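Local atomic coordinates of cell wall binding protein cwp8 (Peptoclostridium difficile, PDB entry 5J6Q), a protein that probably attaches to the cell wall of the bacterium through three CWB2 modules as a protein associated with the S-layer. Residues I73-K76 against G77-V80; G360-L363 against S364-I368; G495-R498 against K499-N502. All blocks are in the same frame, centred on the assembly; numbering follows the deposited sequence.

Contact 1: I73-K76 against G77-V80; sequences IQDK and GHQV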
loop_
_atom_site.group_PDB
_atom_site.type_symbol
_atom_site.label_atom_id
_atom_site.label_comp_id
_atom_site.label_asym_id
_atom_site.label_seq_id
_atom_site.Cartn_x
_atom_site.Cartn_y
_atom_site.Cartn_z
ATOM N N ILE A 73 -32.003 7.171 -7.492
ATOM C CA ILE A 73 -33.059 7.799 -6.736
ATOM C C ILE A 73 -33.080 9.214 -7.214
ATOM O O ILE A 73 -32.034 9.879 -7.245
ATOM C CB ILE A 73 -32.825 7.816 -5.162
ATOM C CG1 ILE A 73 -32.637 6.453 -4.628
ATOM C CG2 ILE A 73 -34.007 8.560 -4.477
ATOM C CD1 ILE A 73 -31.153 6.098 -4.532
ATOM N N GLN A 74 -34.236 9.713 -7.590
ATOM C CA GLN A 74 -34.304 11.118 -7.944
ATOM C C GLN A 74 -35.615 11.781 -7.470
ATOM O O GLN A 74 -36.717 11.349 -7.821
ATOM C CB GLN A 74 -34.156 11.331 -9.429
ATOM C CG GLN A 74 -34.312 12.808 -9.794
ATOM C CD GLN A 74 -34.075 13.035 -11.273
ATOM O OE1 GLN A 74 -34.230 12.131 -12.100
ATOM N NE2 GLN A 74 -33.768 14.292 -11.650
ATOM N N ASP A 75 -35.479 12.819 -6.667
ATOM C CA ASP A 75 -36.656 13.506 -6.182
ATOM C C ASP A 75 -37.315 14.256 -7.322
ATOM O O ASP A 75 -36.638 14.993 -8.042
ATOM C CB ASP A 75 -36.203 14.435 -5.077
ATOM C CG ASP A 75 -37.264 15.301 -4.460
ATOM O OD1 ASP A 75 -38.370 15.378 -5.009
ATOM O OD2 ASP A 75 -36.983 15.896 -3.446
ATOM N N LYS A 76 -38.603 14.070 -7.530
ATOM C CA LYS A 76 -39.273 14.772 -8.638
ATOM C C LYS A 76 -39.671 16.220 -8.235
ATOM O O LYS A 76 -40.351 16.878 -9.004
ATOM C CB LYS A 76 -40.540 14.023 -9.060
ATOM C CG LYS A 76 -40.304 12.523 -9.404
ATOM C CD LYS A 76 -41.657 11.918 -9.839
ATOM C CE LYS A 76 -41.631 10.403 -10.019
ATOM N NZ LYS A 76 -42.924 9.834 -9.619
ATOM N N GLY A 77 -39.210 16.677 -7.047
ATOM C CA GLY A 77 -39.531 17.987 -6.525
ATOM C C GLY A 77 -40.808 17.983 -5.699
ATOM O O GLY A 77 -41.919 17.897 -6.230
ATOM N N HIS A 78 -40.655 18.092 -4.407
ATOM C CA HIS A 78 -41.828 18.119 -3.546
ATOM C C HIS A 78 -41.633 19.083 -2.395
ATOM O O HIS A 78 -40.500 19.456 -2.066
ATOM C CB HIS A 78 -42.074 16.703 -2.938
ATOM C CG HIS A 78 -40.910 16.244 -2.129
ATOM N ND1 HIS A 78 -40.978 16.057 -0.768
ATOM C CD2 HIS A 78 -39.624 15.965 -2.488
ATOM C CE1 HIS A 78 -39.778 15.701 -0.325
ATOM N NE2 HIS A 78 -38.946 15.634 -1.340
ATOM N N GLN A 79 -42.742 19.482 -1.788
ATOM C CA GLN A 79 -42.629 20.281 -0.567
ATOM C C GLN A 79 -43.845 20.045 0.338
ATOM O O GLN A 79 -44.817 19.446 -0.100
ATOM C CB GLN A 79 -42.502 21.779 -0.900
ATOM C CG GLN A 79 -43.822 22.521 -0.874
ATOM C CD GLN A 79 -43.571 23.995 -1.103
ATOM O OE1 GLN A 79 -42.940 24.659 -0.283
ATOM N NE2 GLN A 79 -44.010 24.507 -2.240
ATOM N N VAL A 80 -43.785 20.507 1.586
ATOM C CA VAL A 80 -44.918 20.392 2.496
ATOM C C VAL A 80 -45.596 21.759 2.656
ATOM O O VAL A 80 -44.967 22.705 3.125
ATOM C CB VAL A 80 -44.479 19.878 3.888
ATOM C CG1 VAL A 80 -45.700 19.709 4.791
ATOM C CG2 VAL A 80 -43.726 18.559 3.759
HETATM O O HOH W 1 -42.732 17.978 -8.629
#
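The carboxylate of D75 sits at the edge of the H78 imidazole, close to the ring plane. No atom of I73-K76 lies over either ring face. The two side chains meet at about a right angle, and their planes are turned 41° apart. The nearer atoms are crowded in the model and the ring may be turned over, so finer detail is doubtful. D75 keeps CG opposite its backbone N (chi1 178°), which carries the carboxylate forward over the next residues. There D75 OD1 accepts a hydrogen bond from G77 N at 2.6 Å, although the position of OD1 is less certain. The other oxygen, OD2, forms a salt bridge with K175. K76 turns its chain the other way and gives its ammonium to the carbonyl of R39. H78 also touches F27 and V40. G77 has a positive phi of 89°, a conformation that suits glycine. The bond from the aspartate side chain to the backbone N-H two residues on is consistent with an Asx turn. It ends strand 68-75 of the mixed sheet and leads the chain into strand 79-81, which pairs antiparallel with strand 84-86.

Contact 2: G360-L363 against S364-I368; sequences GSNL and SSKKI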
loop_
_atom_site.group_PDB
_atom_site.type_symbol
_atom_site.label_atom_id
_atom_site.label_comp_id
_atom_site.label_asym_id
_atom_site.label_seq_id
_atom_site.Cartn_x
_atom_site.Cartn_y
_atom_site.Cartn_z
ATOM N N GLY A 360 11.361 -29.658 1.148
ATOM C CA GLY A 360 10.450 -30.346 0.249
ATOM C C GLY A 360 10.365 -31.851 0.456
ATOM O O GLY A 360 10.614 -32.341 1.538
ATOM N N SER A 361 10.068 -32.605 -0.634
ATOM C CA SER A 361 9.816 -34.052 -0.518
ATOM C C SER A 361 11.084 -34.848 -0.395
ATOM O O SER A 361 11.067 -35.872 0.258
ATOM C CB SER A 361 8.990 -34.573 -1.703
ATOM O OG SER A 361 9.482 -34.190 -2.982
ATOM N N ASN A 362 12.178 -34.398 -1.000
ATOM C CA ASN A 362 13.411 -35.142 -0.933
ATOM C C ASN A 362 14.244 -34.758 0.286
ATOM O O ASN A 362 15.455 -34.838 0.234
ATOM C CB ASN A 362 14.224 -34.989 -2.242
ATOM C CG ASN A 362 14.565 -33.566 -2.683
ATOM O OD1 ASN A 362 13.865 -32.595 -2.328
ATOM N ND2 ASN A 362 15.602 -33.365 -3.523
ATOM N N LEU A 363 13.620 -34.382 1.407
ATOM C CA LEU A 363 14.386 -33.969 2.597
ATOM C C LEU A 363 15.324 -35.115 3.021
ATOM O O LEU A 363 16.397 -34.885 3.600
ATOM C CB LEU A 363 13.435 -33.570 3.761
ATOM C CG LEU A 363 12.382 -34.642 4.157
ATOM C CD1 LEU A 363 12.906 -35.520 5.255
ATOM C CD2 LEU A 363 11.139 -33.981 4.678
ATOM N N SER A 364 14.940 -36.363 2.667
ATOM C CA SER A 364 15.728 -37.566 3.020
ATOM C C SER A 364 17.175 -37.473 2.510
ATOM O O SER A 364 18.053 -38.071 3.109
ATOM C CB SER A 364 15.057 -38.843 2.478
ATOM O OG SER A 364 15.076 -38.884 1.058
ATOM N N SER A 365 17.443 -36.742 1.438
ATOM C CA SER A 365 18.836 -36.601 1.007
ATOM C C SER A 365 19.476 -35.261 1.505
ATOM O O SER A 365 20.570 -34.918 1.050
ATOM C CB SER A 365 18.884 -36.617 -0.508
ATOM O OG SER A 365 17.763 -35.900 -0.996
ATOM N N LYS A 366 18.800 -34.500 2.412
ATOM C CA LYS A 366 19.372 -33.243 2.855
ATOM C C LYS A 366 19.710 -33.248 4.301
ATOM O O LYS A 366 19.250 -34.085 5.092
ATOM C CB LYS A 366 18.404 -32.111 2.531
ATOM C CG LYS A 366 18.177 -32.037 1.027
ATOM C CD LYS A 366 16.887 -31.388 0.679
ATOM C CE LYS A 366 16.845 -31.176 -0.848
ATOM N NZ LYS A 366 15.621 -30.460 -1.231
ATOM N N LYS A 367 20.539 -32.293 4.651
ATOM C CA LYS A 367 21.024 -32.112 5.995
ATOM C C LYS A 367 20.624 -30.765 6.684
ATOM O O LYS A 367 20.388 -29.769 6.040
ATOM C CB LYS A 367 22.537 -32.176 5.930
ATOM C CG LYS A 367 23.038 -33.605 5.883
ATOM C CD LYS A 367 23.933 -33.814 4.688
ATOM C CE LYS A 367 25.379 -33.700 5.087
ATOM N NZ LYS A 367 26.246 -33.556 3.892
ATOM N N ILE A 368 20.593 -30.799 7.985
ATOM C CA ILE A 368 20.298 -29.713 8.877
ATOM C C ILE A 368 21.562 -29.578 9.769
ATOM O O ILE A 368 21.884 -30.539 10.497
ATOM C CB ILE A 368 19.075 -29.972 9.777
ATOM C CG1 ILE A 368 17.776 -30.054 8.932
ATOM C CG2 ILE A 368 18.978 -28.863 10.841
ATOM C CD1 ILE A 368 16.575 -30.443 9.798
HETATM O O HOH W 2 16.370 -30.616 -3.888
#
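N362 holds CG between its own backbone N and carbonyl carbon (chi1 56°), and K366 holds CG opposite its carbonyl carbon (chi1 -61°) with the rest of its chain extended. These torsions bring the amide of N362 and the ammonium of K366 together beside a short 3-10 turn. The turn lies in the helix-to-strand connection of a CWB2 module, between helix 349-359 and strand 367-371. Two successive backbone bonds of the three-residue kind build it. S365 N donates to N362 O at 3.0 Å. K366 N donates to L363 O at 2.7 Å, with a nearly straight N-H...O angle of 163°. The hydroxyl of S365 curls back to the same N362 carbonyl, and its OG lies 2.8 Å from N362 O. Two donors therefore grip that oxygen. The hydroxyl comes in the carbonyl plane.

K366 runs back beneath the turn, its CD 3.8 Å from N362 O. Its NZ donates to N362 OD1 at 3.0 Å, from above the plane of the amide carbonyl. K366 is buried, and its ammonium also bonds to the backbone oxygens of L359 and A311. L359 is the last residue of helix 349-359, so the positive charge probably interacts well with the helix C-terminus. L363 packs on L388. One water completes the link between the two side chains: it accepts from N362 ND2 at 2.9 Å and from K366 NZ at 2.8 Å.

Contact 3: G495-R498 against K499-N502; sequences GENR and KDTN. With SO4 (sulfate ion), chain C.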
loop_
_atom_site.group_PDB
_atom_site.type_symbol
_atom_site.label_atom_id
_atom_site.label_comp_id
_atom_site.label_asym_id
_atom_site.label_seq_id
_atom_site.Cartn_x
_atom_site.Cartn_y
_atom_site.Cartn_z
ATOM N N GLY A 495 37.425 1.043 10.697
ATOM C CA GLY A 495 37.062 2.435 10.889
ATOM C C GLY A 495 36.956 2.704 12.379
ATOM O O GLY A 495 37.004 1.787 13.171
ATOM N N GLU A 496 36.809 3.958 12.764
ATOM C CA GLU A 496 36.655 4.375 14.141
ATOM C C GLU A 496 35.436 3.698 14.789
ATOM O O GLU A 496 35.447 3.438 15.985
ATOM C CB GLU A 496 36.456 5.913 14.174
ATOM C CG GLU A 496 36.135 6.469 15.550
ATOM C CD GLU A 496 35.629 7.899 15.492
ATOM O OE1 GLU A 496 34.598 8.186 16.138
ATOM O OE2 GLU A 496 36.263 8.735 14.804
ATOM N N ASN A 497 34.374 3.441 14.016
ATOM C CA ASN A 497 33.164 2.766 14.525
ATOM C C ASN A 497 32.645 1.844 13.434
ATOM O O ASN A 497 33.199 1.782 12.322
ATOM C CB ASN A 497 32.104 3.791 14.987
ATOM C CG ASN A 497 31.683 4.733 13.911
ATOM O OD1 ASN A 497 31.248 4.257 12.808
ATOM N ND2 ASN A 497 31.899 6.070 14.049
ATOM N N ARG A 498 31.606 1.119 13.756
ATOM C CA ARG A 498 31.055 0.119 12.877
ATOM C C ARG A 498 30.471 0.672 11.533
ATOM O O ARG A 498 30.439 -0.087 10.568
ATOM C CB ARG A 498 29.928 -0.663 13.643
ATOM C CG ARG A 498 28.623 0.125 13.679
ATOM C CD ARG A 498 27.650 -0.491 14.678
ATOM N NE ARG A 498 28.277 -0.713 16.004
ATOM C CZ ARG A 498 27.795 -1.545 16.937
ATOM N NH1 ARG A 498 26.714 -2.267 16.698
ATOM N NH2 ARG A 498 28.364 -1.613 18.130
ATOM N N LYS A 499 30.011 1.953 11.503
ATOM C CA LYS A 499 29.464 2.541 10.325
ATOM C C LYS A 499 30.714 2.909 9.407
ATOM O O LYS A 499 30.621 2.695 8.178
ATOM C CB LYS A 499 28.577 3.763 10.572
ATOM C CG LYS A 499 27.318 3.358 11.325
ATOM C CD LYS A 499 26.580 4.485 11.848
ATOM C CE LYS A 499 25.708 5.011 10.749
ATOM N NZ LYS A 499 24.662 4.059 10.407
ATOM N N ASP A 500 31.806 3.402 9.988
ATOM C CA ASP A 500 33.018 3.644 9.205
ATOM C C ASP A 500 33.585 2.332 8.698
ATOM O O ASP A 500 34.014 2.275 7.577
ATOM C CB ASP A 500 34.065 4.399 9.977
ATOM C CG ASP A 500 33.553 5.701 10.455
ATOM O OD1 ASP A 500 32.723 6.351 9.686
ATOM O OD2 ASP A 500 33.889 6.070 11.625
ATOM N N THR A 501 33.584 1.273 9.479
ATOM C CA THR A 501 34.031 -0.024 8.900
ATOM C C THR A 501 33.149 -0.474 7.732
ATOM O O THR A 501 33.653 -0.987 6.703
ATOM C CB THR A 501 33.974 -1.074 9.973
ATOM O OG1 THR A 501 34.830 -0.631 11.060
ATOM C CG2 THR A 501 34.336 -2.470 9.479
ATOM N N ASN A 502 31.819 -0.370 7.916
ATOM C CA ASN A 502 30.894 -0.766 6.864
ATOM C C ASN A 502 31.236 0.057 5.653
ATOM O O ASN A 502 31.360 -0.561 4.564
ATOM C CB ASN A 502 29.462 -0.541 7.258
ATOM C CG ASN A 502 28.435 -1.028 6.328
ATOM O OD1 ASN A 502 27.572 -0.195 5.854
ATOM N ND2 ASN A 502 28.385 -2.294 6.060
HETATM S S SO4 C . 31.180 1.095 17.698
HETATM O O1 SO4 C . 30.727 2.437 17.826
HETATM O O2 SO4 C . 32.509 1.049 17.948
HETATM O O3 SO4 C . 30.873 0.563 16.336
HETATM O O4 SO4 C . 30.484 0.290 18.693
HETATM O O HOH W 3 31.017 7.389 11.565
#
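N497 OD1 takes two backbone N-H groups, from K499 N at 2.9 Å and from D500 N at 3.0 Å. N497 is thus the N-cap of helix 498-509, which follows strand 491-493 in the third CWB2 range. The K499 donor lies in the plane of the amide carbonyl; that of D500 is tilted from it. CG of N497 stands between the backbone N and the carbonyl carbon (chi1 58°), and this turns the amide oxygen back over the first turn of the helix. The backbone carbonyl of N497 accepts from T501 N, the first regular helical bond, and R498 O accepts from N502 N.

A sulfate sits at the same helix start. Its O3 accepts from R498 N at 2.7 Å and from R498 NE at 2.9 Å, while O4 accepts from R498 NH2 with an N-H...O angle of 171°. The ion lies at the guanidinium edge. A bend at chi3 (51°) folds the arginine so that side chain and backbone converge on one oxygen.

In the second shell, the hydroxyl of Y523 is hydrogen-bonded to the sulfate, and Y523 makes a cation-pi contact with R498. NH1 of R498 bonds to the backbone O of D521 and to N527 OD1, which fix the guanidinium. The ion probably came from the crystallisation liquor, yet its place is consistent with a pocket suited to anions. Before the cap, G495 N donates to T501 OG1 at 3.1 Å and G495 packs on D500 CB. D500 OD1 also bonds to S557. A water ties cap to helix: it accepts from N497 ND2 at 2.9 Å and donates to D500 OD1 at 2.7 Å.

How the contacts relate
The three contacts follow one another along the chain and do not touch. Contact 1 comes first, at the end of strand 68-75 in a mixed sheet of the N-terminal part. Contacts 2 and 3 lie on the opposite side of the chain's centre, in the first and third CWB2 ranges. Their centres are about 74 and 75 Å from that of contact 1, as expected for so elongated a molecule, and about 40 Å from each other. Contact 2 leads into strand 367-371 of one parallel sheet. Contact 3 follows strand 491-493, the edge of another. Contacts 2 and 3 thus belong to the part that probably binds the cell wall.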